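Local structure of chaperone CupB2 (Pseudomonas aeruginosa, 3Q48) at residues N52-G55 / T56-A60; W63-D66 / G67-V71. The protein probably acts as a periplasmic chaperone with an immunoglobulin-like fold in the assembly of fimbriae. One frame throughout, in Å; residues are numbered along the deposited sequence.

How the contacts relate
Both contacts lie on the PapD N-terminal part of the chaperone, at the two ends of strand 58-65, with centres about 25 Å apart. Contact 1 closes the loop that leads into the strand from strand 45-52 and is partly buried; contact 2 forms where the chain leaves the strand for the loop towards strand 80-89 and is a surface contact in which Asp65 is the one buried participant. In both, a side-chain oxygen takes an amide N-H two residues on, weakly in contact 1 and firmly from Asp65 in contact 2. The chemistry is neutral in contact 1, where the Asn52 amide also donates, and charged in contact 2, where Asp65 is also salt-bridged to Arg139.

Contact 1: N52-G55 / T56-A60; sequences NTSG and TPVLA
Asn52 spans the loop with its side-chain amide: ND2 donates to Thr56 O at 2.8 Å in an almost straight bond (173°). The oxygen lies in the amide plane of Asn52, while the donor is tilted 27° from the carbonyl plane of Thr56. Val58 meets this amide from the opposite direction, its CG1 methyl 3.6 Å from Asn52 ND2. With CG anti to the backbone N (chi1 172°), the Asn52 amide extends from the end of strand 45-52 towards the start of strand 58-65. Its other end is held by Ser54: OG donates to Asn52 OD1 at 2.9 Å, in the carbonyl plane and on a lone pair. A weak bond from Ser54 N to Asn52 OD1, 3.2 Å long, marks an Asx turn. Ser54 OG also receives a weak bond from Thr56 N at 3.5 Å, a loose ST turn overlapping the first. Further out, Asn52 ND2 also donates to Val89 O, and the backbones of Asn52 and Val58 bond to Gly93 and Val89. Bonds at both its oxygen and its nitrogen fix the rotation of this buried amide, which ties the loop to the end of strand 80-89 through Val89 O.

Contact 2: W63-D66 / G67-V71; sequences WIDD and GRQDV
Leaving strand 58-65 at Asp65, the backbone turns through Asp66 into Gly67, whose positive phi (123°) would jam a CB against the carbonyl O of Asp66, a conformation that suits glycine. The Asp65 carboxylate reaches across this bend, and Asp65 OD1 accepts from Gly67 N at 2.8 Å on its anti lone pair, the one away from OD2. The bond is somewhat bent (147°) and closes an Asx turn around Asp66. Beyond it, Asp65 CG lies 3.5 Å from Arg68 O, placing the carboxylate carbon against that carbonyl oxygen.

Asp66 repeats the pattern one residue later, but loosely. Its CG stands between the backbone N and the carbonyl carbon (chi1 62°), which swings OD1 forward along the loop; there Arg68 N donates to Asp66 OD1 in a straight but weak bond of 3.4 Å. The Arg68 chain runs alongside, its CG 3.5 Å from Asp66 OD1. That oxygen sits at the edge of the guanidinium, near its plane, yet Arg68 NE remains 4.1 Å from Asp66 OD1: opposite charges close together without forming a salt bridge.

The firmer charge pairing belongs to Asp65. Its OD2 is salt-bridged to Arg139 of strand 136-145 and hydrogen-bonded to Asn117 ND2 of strand 112-121, while OD1, besides its bond to Gly67 N, is hydrogen-bonded outside the turn as well. This should stabilise its negative charge. Strand 112-121 runs antiparallel beside strand 58-65 and supplies Trp115 and Phe114 as neighbours of Asp65 and Asp66, whereas Leu76, farther along the same loop, touches both Asp66 and Arg68.

Contact 1: N52-G55 / T56-A60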
loop_
_atom_site.group_PDB
_atom_site.type_symbol
_atom_site.label_atom_id
_atom_site.label_comp_id
_atom_site.label_asym_id
_atom_site.label_seq_id
_atom_site.Cartn_x
_atom_site.Cartn_y
_atom_site.Cartn_z
ATOM N N ASN A 52 0.247 21.199 -2.440
ATOM C CA ASN A 52 -0.740 21.994 -1.726
ATOM C C ASN A 52 -1.645 22.601 -2.788
ATOM O O ASN A 52 -1.249 23.509 -3.550
ATOM C CB ASN A 52 -0.043 23.042 -0.871
ATOM C CG ASN A 52 -0.982 24.010 -0.258
ATOM O OD1 ASN A 52 -2.187 23.884 -0.412
ATOM N ND2 ASN A 52 -0.439 25.011 0.444
ATOM N N THR A 53 -2.859 22.061 -2.877
ATOM C CA THR A 53 -3.726 22.445 -3.994
ATOM C C THR A 53 -4.535 23.723 -3.710
ATOM O O THR A 53 -5.000 24.400 -4.644
ATOM C CB THR A 53 -4.587 21.264 -4.494
ATOM O OG1 THR A 53 -4.982 21.521 -5.844
ATOM C CG2 THR A 53 -5.804 21.030 -3.590
ATOM N N SER A 54 -4.625 24.069 -2.421
ATOM C CA SER A 54 -5.307 25.278 -1.947
ATOM C C SER A 54 -4.556 26.629 -2.171
ATOM O O SER A 54 -3.470 26.686 -2.794
ATOM C CB SER A 54 -5.635 25.101 -0.467
ATOM O OG SER A 54 -4.505 25.404 0.325
ATOM N N GLY A 55 -5.140 27.709 -1.657
ATOM C CA GLY A 55 -4.603 29.047 -1.862
ATOM C C GLY A 55 -3.877 29.607 -0.653
ATOM O O GLY A 55 -3.426 30.758 -0.707
ATOM N N THR A 56 -3.782 28.816 0.433
ATOM C CA THR A 56 -3.023 29.188 1.658
ATOM C C THR A 56 -1.828 28.260 1.912
ATOM O O THR A 56 -1.915 27.066 1.664
ATOM C CB THR A 56 -3.909 29.181 2.972
ATOM O OG1 THR A 56 -4.529 27.907 3.135
ATOM C CG2 THR A 56 -4.981 30.221 2.927
ATOM N N PRO A 57 -0.718 28.789 2.458
ATOM C CA PRO A 57 0.343 27.838 2.914
ATOM C C PRO A 57 -0.122 26.846 4.005
ATOM O O PRO A 57 -0.974 27.180 4.815
ATOM C CB PRO A 57 1.445 28.758 3.475
ATOM C CG PRO A 57 0.774 30.096 3.695
ATOM C CD PRO A 57 -0.338 30.195 2.669
ATOM N N VAL A 58 0.452 25.646 4.027
ATOM C CA VAL A 58 0.141 24.644 5.023
ATOM C C VAL A 58 1.436 24.045 5.496
ATOM O O VAL A 58 2.407 23.994 4.730
ATOM C CB VAL A 58 -0.691 23.503 4.422
ATOM C CG1 VAL A 58 -1.827 24.055 3.577
ATOM C CG2 VAL A 58 0.169 22.594 3.571
ATOM N N LEU A 59 1.461 23.576 6.744
ATOM C CA LEU A 59 2.568 22.754 7.206
ATOM C C LEU A 59 2.250 21.295 6.995
ATOM O O LEU A 59 1.157 20.812 7.311
ATOM C CB LEU A 59 2.934 23.005 8.680
ATOM C CG LEU A 59 3.420 24.376 9.157
ATOM C CD1 LEU A 59 3.644 24.434 10.694
ATOM C CD2 LEU A 59 4.640 24.820 8.422
ATOM N N ALA A 60 3.224 20.578 6.464
ATOM C CA ALA A 60 3.073 19.157 6.262
ATOM C C ALA A 60 4.047 18.420 7.167
ATOM O O ALA A 60 5.245 18.611 7.052
ATOM C CB ALA A 60 3.326 18.797 4.807
#

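Contact 2: W63-D66 / G67-V71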
loop_
_atom_site.group_PDB
_atom_site.type_symbol
_atom_site.label_atom_id
_atom_site.label_comp_id
_atom_site.label_asym_id
_atom_site.label_seq_id
_atom_site.Cartn_x
_atom_site.Cartn_y
_atom_site.Cartn_z
ATOM N N TRP A 63 6.033 11.189 8.654
ATOM C CA TRP A 63 6.683 10.210 9.535
ATOM C C TRP A 63 6.239 8.831 9.099
ATOM O O TRP A 63 5.134 8.676 8.540
ATOM C CB TRP A 63 6.360 10.453 11.045
ATOM C CG TRP A 63 5.019 10.013 11.541
ATOM C CD1 TRP A 63 4.722 8.830 12.144
ATOM C CD2 TRP A 63 3.791 10.755 11.502
ATOM N NE1 TRP A 63 3.390 8.784 12.494
ATOM C CE2 TRP A 63 2.791 9.943 12.103
ATOM C CE3 TRP A 63 3.431 12.020 11.004
ATOM C CZ2 TRP A 63 1.466 10.334 12.201
ATOM C CZ3 TRP A 63 2.105 12.426 11.110
ATOM C CH2 TRP A 63 1.133 11.581 11.715
ATOM N N ILE A 64 7.078 7.838 9.402
ATOM C CA ILE A 64 6.830 6.450 9.068
ATOM C C ILE A 64 6.595 5.579 10.281
ATOM O O ILE A 64 7.321 5.676 11.282
ATOM C CB ILE A 64 7.997 5.895 8.208
ATOM C CG1 ILE A 64 7.926 6.531 6.798
ATOM C CG2 ILE A 64 7.913 4.408 8.068
ATOM C CD1 ILE A 64 9.196 6.799 6.282
ATOM N N ASP A 65 5.575 4.730 10.201
ATOM C CA ASP A 65 5.400 3.728 11.225
ATOM C C ASP A 65 5.351 2.304 10.637
ATOM O O ASP A 65 5.455 2.150 9.436
ATOM C CB ASP A 65 4.239 4.091 12.162
ATOM C CG ASP A 65 2.879 3.897 11.534
ATOM O OD1 ASP A 65 2.523 2.751 11.195
ATOM O OD2 ASP A 65 2.141 4.894 11.434
ATOM N N ASP A 66 5.264 1.278 11.481
ATOM C CA ASP A 66 5.350 -0.108 11.006
ATOM C C ASP A 66 4.018 -0.790 11.151
ATOM O O ASP A 66 3.965 -2.004 11.105
ATOM C CB ASP A 66 6.402 -0.899 11.791
ATOM C CG ASP A 66 6.056 -1.006 13.301
ATOM O OD1 ASP A 66 4.991 -0.479 13.728
ATOM O OD2 ASP A 66 6.848 -1.606 14.062
ATOM N N GLY A 67 2.965 0.001 11.354
ATOM C CA GLY A 67 1.553 -0.447 11.436
ATOM C C GLY A 67 0.867 -0.067 12.748
ATOM O O GLY A 67 -0.360 0.046 12.820
ATOM N N ARG A 68 1.663 0.092 13.805
ATOM C CA ARG A 68 1.204 0.637 15.086
ATOM C C ARG A 68 1.026 2.162 14.982
ATOM O O ARG A 68 2.005 2.887 14.748
ATOM C CB ARG A 68 2.232 0.326 16.167
ATOM C CG ARG A 68 2.647 -1.091 16.218
ATOM C CD ARG A 68 3.159 -1.441 17.607
ATOM N NE ARG A 68 4.624 -1.485 17.709
ATOM C CZ ARG A 68 5.291 -1.626 18.867
ATOM N NH1 ARG A 68 4.633 -1.716 20.028
ATOM N NH2 ARG A 68 6.625 -1.661 18.880
ATOM N N GLN A 69 -0.206 2.643 15.158
ATOM C CA GLN A 69 -0.531 4.087 15.056
ATOM C C GLN A 69 -0.861 4.644 16.408
ATOM O O GLN A 69 -1.332 5.781 16.542
ATOM C CB GLN A 69 -1.788 4.296 14.242
ATOM C CG GLN A 69 -1.849 3.523 12.969
ATOM C CD GLN A 69 -2.988 4.011 12.165
ATOM O OE1 GLN A 69 -3.257 5.219 12.167
ATOM N NE2 GLN A 69 -3.693 3.109 11.491
ATOM N N ASP A 70 -0.660 3.826 17.420
ATOM C CA ASP A 70 -1.228 4.118 18.700
ATOM C C ASP A 70 -0.099 4.378 19.704
ATOM O O ASP A 70 -0.328 4.318 20.917
ATOM C CB ASP A 70 -2.089 2.941 19.111
ATOM C CG ASP A 70 -1.259 1.776 19.572
ATOM O OD1 ASP A 70 -0.847 1.818 20.755
ATOM O OD2 ASP A 70 -0.997 0.836 18.774
ATOM N N VAL A 71 1.104 4.665 19.191
ATOM C CA VAL A 71 2.274 4.943 20.012
ATOM C C VAL A 71 3.188 5.953 19.337
ATOM O O VAL A 71 3.250 6.018 18.122
ATOM C CB VAL A 71 3.064 3.668 20.310
ATOM C CG1 VAL A 71 2.462 2.939 21.520
ATOM C CG2 VAL A 71 3.046 2.760 19.106
#